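Local coordinates for aromatic amino acid aminotransferase I (Candida albicans WO-1, PDB 6HNU), which probably transfers the amino group of aromatic amino acids to 2-oxoglutarate, using pyridoxal 5'-phosphate as cofactor, at residues 412-415 with 416-419; 363-366 with 367-371. One frame throughout, in Å; residues are numbered along the deposited sequence.

Interaction 1: 412-415 with 416-419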
loop_
_atom_site.group_PDB
_atom_site.type_symbol
_atom_site.label_atom_id
_atom_site.label_comp_id
_atom_site.label_asym_id
_atom_site.label_seq_id
_atom_site.Cartn_x
_atom_site.Cartn_y
_atom_site.Cartn_z
ATOM N N ASP B 412 -37.354 13.573 -17.399
ATOM C CA ASP B 412 -36.168 12.843 -16.884
ATOM C C ASP B 412 -35.147 13.894 -16.464
ATOM O O ASP B 412 -34.543 14.570 -17.282
ATOM C CB ASP B 412 -35.633 11.869 -17.933
ATOM C CG ASP B 412 -34.444 11.038 -17.483
ATOM O OD1 ASP B 412 -33.983 11.207 -16.318
ATOM O OD2 ASP B 412 -33.980 10.229 -18.308
ATOM N N PRO B 413 -34.957 14.103 -15.147
ATOM C CA PRO B 413 -34.019 15.122 -14.689
ATOM C C PRO B 413 -32.586 14.893 -15.201
ATOM O O PRO B 413 -31.870 15.855 -15.370
ATOM C CB PRO B 413 -34.126 15.074 -13.154
ATOM C CG PRO B 413 -35.039 13.928 -12.789
ATOM C CD PRO B 413 -35.659 13.395 -14.070
ATOM N N LEU B 414 -32.195 13.632 -15.425
ATOM C CA LEU B 414 -30.840 13.253 -15.887
ATOM C C LEU B 414 -30.636 13.749 -17.324
ATOM O O LEU B 414 -29.516 14.104 -17.660
ATOM C CB LEU B 414 -30.634 11.739 -15.727
ATOM C CG LEU B 414 -30.786 11.177 -14.308
ATOM C CD1 LEU B 414 -30.401 9.700 -14.268
ATOM C CD2 LEU B 414 -29.950 11.966 -13.305
ATOM N N LYS B 415 -31.689 13.885 -18.142
ATOM C CA LYS B 415 -31.566 14.496 -19.490
ATOM C C LYS B 415 -31.344 16.003 -19.380
ATOM O O LYS B 415 -30.572 16.553 -20.191
ATOM C CB LYS B 415 -32.802 14.133 -20.312
ATOM C CG LYS B 415 -32.754 12.711 -20.824
ATOM C CD LYS B 415 -33.869 12.422 -21.779
ATOM C CE LYS B 415 -33.816 11.013 -22.309
ATOM N NZ LYS B 415 -35.171 10.603 -22.731
ATOM N N VAL B 416 -31.946 16.655 -18.374
ATOM C CA VAL B 416 -31.659 18.077 -18.075
ATOM C C VAL B 416 -30.206 18.197 -17.604
ATOM O O VAL B 416 -29.507 19.063 -18.080
ATOM C CB VAL B 416 -32.659 18.663 -17.064
ATOM C CG1 VAL B 416 -32.272 20.077 -16.699
ATOM C CG2 VAL B 416 -34.082 18.634 -17.609
ATOM N N GLU B 417 -29.791 17.341 -16.683
ATOM C CA GLU B 417 -28.373 17.314 -16.194
ATOM C C GLU B 417 -27.427 17.190 -17.391
ATOM O O GLU B 417 -26.479 17.970 -17.456
ATOM C CB GLU B 417 -28.154 16.153 -15.237
ATOM C CG GLU B 417 -26.804 16.150 -14.540
ATOM C CD GLU B 417 -26.620 14.905 -13.695
ATOM O OE1 GLU B 417 -26.684 13.799 -14.283
ATOM O OE2 GLU B 417 -26.398 15.028 -12.452
ATOM N N ALA B 418 -27.664 16.235 -18.302
ATOM C CA ALA B 418 -26.813 16.004 -19.500
ATOM C C ALA B 418 -26.796 17.266 -20.377
ATOM O O ALA B 418 -25.702 17.664 -20.805
ATOM C CB ALA B 418 -27.307 14.803 -20.271
ATOM N N ALA B 419 -27.958 17.890 -20.590
ATOM C CA ALA B 419 -28.094 19.124 -21.403
ATOM C C ALA B 419 -27.270 20.242 -20.773
ATOM O O ALA B 419 -26.542 20.945 -21.488
ATOM C CB ALA B 419 -29.537 19.533 -21.547
HETATM O O HOH W 1 -27.057 13.060 -16.839
#
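Val416 sets its CB 3.4 Å from Pro413 O in the N-terminal turn of helix 413-426, which Asp412 opens as N-cap. Asp412 OD1 accepts from Leu414 N at 3.1 Å; the N-H comes from above the carboxylate plane, 53° out of it, and a weak bond from Lys415 N to Asp412 O completes the start of the helix. The Val416 side chain packs against Ile460 of strand 459-465 and Phe489 of helix 471-489.

Glu417 N donates to Pro413 O at 2.9 Å, an i to i+4 bond. The Glu417 side chain, with CG anti to the backbone N (chi1 -172°) and extended beyond, runs alongside Leu414 in the same direction, and OE1 lies 3.9 Å from Leu414 CD2. Glu417 is a buried residue, and both its carboxylate oxygens have polar partners; OE1 is bonded to Ser435 OG and also receives a hydrogen from a water.

Ala418 N donates to Leu414 O, which thereby has two donors, since the same water also gives it a hydrogen. Backbone turn and carboxylate are thus tied together by one solvent molecule. Ala419 follows with its N bonded to Lys415 O at 3.0 Å, its CB 3.4 Å from Lys415 O and its side chain also touching Glu488. The water that joins the turn to the acid stands 2.8 Å from Leu414 O and 2.7 Å from Glu417 OE1.

Interaction 2: 363-366 with 367-371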
loop_
_atom_site.group_PDB
_atom_site.type_symbol
_atom_site.label_atom_id
_atom_site.label_comp_id
_atom_site.label_asym_id
_atom_site.label_seq_id
_atom_site.Cartn_x
_atom_site.Cartn_y
_atom_site.Cartn_z
ATOM N N TYR B 363 -8.356 28.281 2.265
ATOM C CA TYR B 363 -9.636 27.658 1.811
ATOM C C TYR B 363 -10.816 28.598 2.066
ATOM O O TYR B 363 -11.663 28.689 1.137
ATOM C CB TYR B 363 -9.851 26.265 2.413
ATOM C CG TYR B 363 -9.160 25.217 1.580
ATOM C CD1 TYR B 363 -7.799 25.049 1.640
ATOM C CD2 TYR B 363 -9.860 24.464 0.652
ATOM C CE1 TYR B 363 -7.137 24.129 0.856
ATOM C CE2 TYR B 363 -9.216 23.537 -0.148
ATOM C CZ TYR B 363 -7.857 23.346 -0.031
ATOM O OH TYR B 363 -7.172 22.474 -0.815
ATOM N N THR B 364 -10.904 29.257 3.222
ATOM C CA THR B 364 -11.973 30.259 3.523
ATOM C C THR B 364 -12.074 31.270 2.380
ATOM O O THR B 364 -13.203 31.498 1.878
ATOM C CB THR B 364 -11.724 30.956 4.864
ATOM O OG1 THR B 364 -11.880 29.987 5.906
ATOM C CG2 THR B 364 -12.670 32.114 5.078
ATOM N N HIS B 365 -10.943 31.776 1.912
ATOM C CA HIS B 365 -10.930 32.820 0.849
ATOM C C HIS B 365 -11.418 32.216 -0.474
ATOM O O HIS B 365 -12.278 32.872 -1.135
ATOM C CB HIS B 365 -9.569 33.502 0.733
ATOM C CG HIS B 365 -9.557 34.524 -0.356
ATOM N ND1 HIS B 365 -10.444 35.584 -0.367
ATOM C CD2 HIS B 365 -8.810 34.630 -1.473
ATOM C CE1 HIS B 365 -10.249 36.293 -1.462
ATOM N NE2 HIS B 365 -9.259 35.727 -2.157
ATOM N N LYS B 366 -10.918 31.024 -0.847
ATOM C CA LYS B 366 -11.319 30.309 -2.094
ATOM C C LYS B 366 -12.828 30.115 -2.105
ATOM O O LYS B 366 -13.431 30.399 -3.152
ATOM C CB LYS B 366 -10.659 28.937 -2.217
ATOM C CG LYS B 366 -9.158 28.961 -2.430
ATOM C CD LYS B 366 -8.577 27.569 -2.487
ATOM C CE LYS B 366 -7.073 27.569 -2.328
ATOM N NZ LYS B 366 -6.402 28.316 -3.412
ATOM N N ARG B 367 -13.389 29.645 -0.999
ATOM C CA ARG B 367 -14.838 29.412 -0.817
ATOM C C ARG B 367 -15.621 30.736 -0.980
ATOM O O ARG B 367 -16.690 30.732 -1.668
ATOM C CB ARG B 367 -15.080 28.771 0.544
ATOM C CG ARG B 367 -16.538 28.462 0.836
ATOM C CD ARG B 367 -17.431 29.627 1.229
ATOM N NE ARG B 367 -16.791 30.558 2.167
ATOM C CZ ARG B 367 -16.684 30.367 3.473
ATOM N NH1 ARG B 367 -16.116 31.294 4.245
ATOM N NH2 ARG B 367 -17.178 29.271 4.022
ATOM N N ASP B 368 -15.134 31.839 -0.392
ATOM C CA ASP B 368 -15.852 33.141 -0.472
ATOM C C ASP B 368 -15.926 33.567 -1.936
ATOM O O ASP B 368 -17.009 34.012 -2.366
ATOM C CB ASP B 368 -15.141 34.223 0.334
ATOM C CG ASP B 368 -15.162 33.982 1.823
ATOM O OD1 ASP B 368 -16.089 33.271 2.301
ATOM O OD2 ASP B 368 -14.251 34.527 2.488
ATOM N N VAL B 369 -14.840 33.403 -2.683
ATOM C CA VAL B 369 -14.740 33.853 -4.095
ATOM C C VAL B 369 -15.674 32.993 -4.955
ATOM O O VAL B 369 -16.419 33.552 -5.812
ATOM C CB VAL B 369 -13.277 33.826 -4.565
ATOM C CG1 VAL B 369 -13.137 33.877 -6.084
ATOM C CG2 VAL B 369 -12.509 34.963 -3.901
ATOM N N ALA B 370 -15.656 31.678 -4.737
ATOM C CA ALA B 370 -16.543 30.714 -5.424
ATOM C C ALA B 370 -18.003 31.093 -5.203
ATOM O O ALA B 370 -18.716 31.227 -6.207
ATOM C CB ALA B 370 -16.270 29.310 -4.948
ATOM N N ILE B 371 -18.434 31.232 -3.960
ATOM C CA ILE B 371 -19.861 31.403 -3.595
ATOM C C ILE B 371 -20.338 32.813 -3.970
ATOM O O ILE B 371 -21.511 32.951 -4.405
ATOM C CB ILE B 371 -20.076 31.093 -2.118
ATOM C CG1 ILE B 371 -19.669 29.647 -1.805
ATOM C CG2 ILE B 371 -21.512 31.390 -1.703
ATOM C CD1 ILE B 371 -20.345 28.587 -2.673
HETATM O O HOH W 2 -12.152 36.196 1.286
#
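Four consecutive i to i+4 backbone bonds join 363-366 to 367-371, all within the long helix 334-377: Arg367 N to Tyr363 O, Asp368 N to Thr364 O, Val369 N to His365 O and Ala370 N to Lys366 O. One flank of this turn meets helix 471-489, where His365 touches Leu471 and Val369 touches Val475, while Tyr363 and Lys366 pack on Leu49 of the second subunit.

The ionic part is a salt bridge between sequence neighbours. Arg367, bent at chi2 and chi3 (-77° and -42°), folds back so that NE and NH1 both reach Asp368 OD1, each at 2.8 Å. This is a side-on grip on a single oxygen, which lies close to the guanidinium plane while both nitrogens approach it from the same face of the carboxylate. NH1 also donates to Glu255 O and NH2 to Pro388 O, both in loops.

Carbon contacts come from Thr364 CG2 and Val369 CG2. Thr364 CG2 lies beside the ion pair, 3.6 Å from Arg367 NH1 and 3.9 Å from Asp368 OD2, while its OG1 bonds to Arg360 O and Glu255 N. Val369 CG2 sits over one face of the His365 ring in a CH-pi contact, 4.0 Å from the centroid; of the ring atoms, CE1 is nearest.

Water supplies the last link, donating to Asp368 OD2 at 2.9 Å and also bonded to His365 ND1. Asp368 therefore divides its oxygens, OD1 for the arginine and OD2 for the water. With Asp368 CG only 3.2 Å from Thr364 O, the negative group lies against a backbone carbonyl, and the arginine probably offsets the electrostatic cost of that closeness.

Overall arrangement
Interactions 1 and 2 are separate helical turns, their centres 28 Å apart and their nearest atoms about 18 Å apart. Interaction 2 is the more buried and lies within the long helix 334-377, with the second subunit packing on Tyr363 and Lys366; the Tyr363 side chain is about 11 Å from the bound cofactor. Interaction 1 starts a shorter helix farther from the chain centre, partly exposed and away from the annotated sites. Helix 471-489 touches both. The chemistry follows place: the helix start is capped by the Asp412 side chain, whereas the mid-helix turn adds a salt bridge and a ring contact. Each has one bridging water.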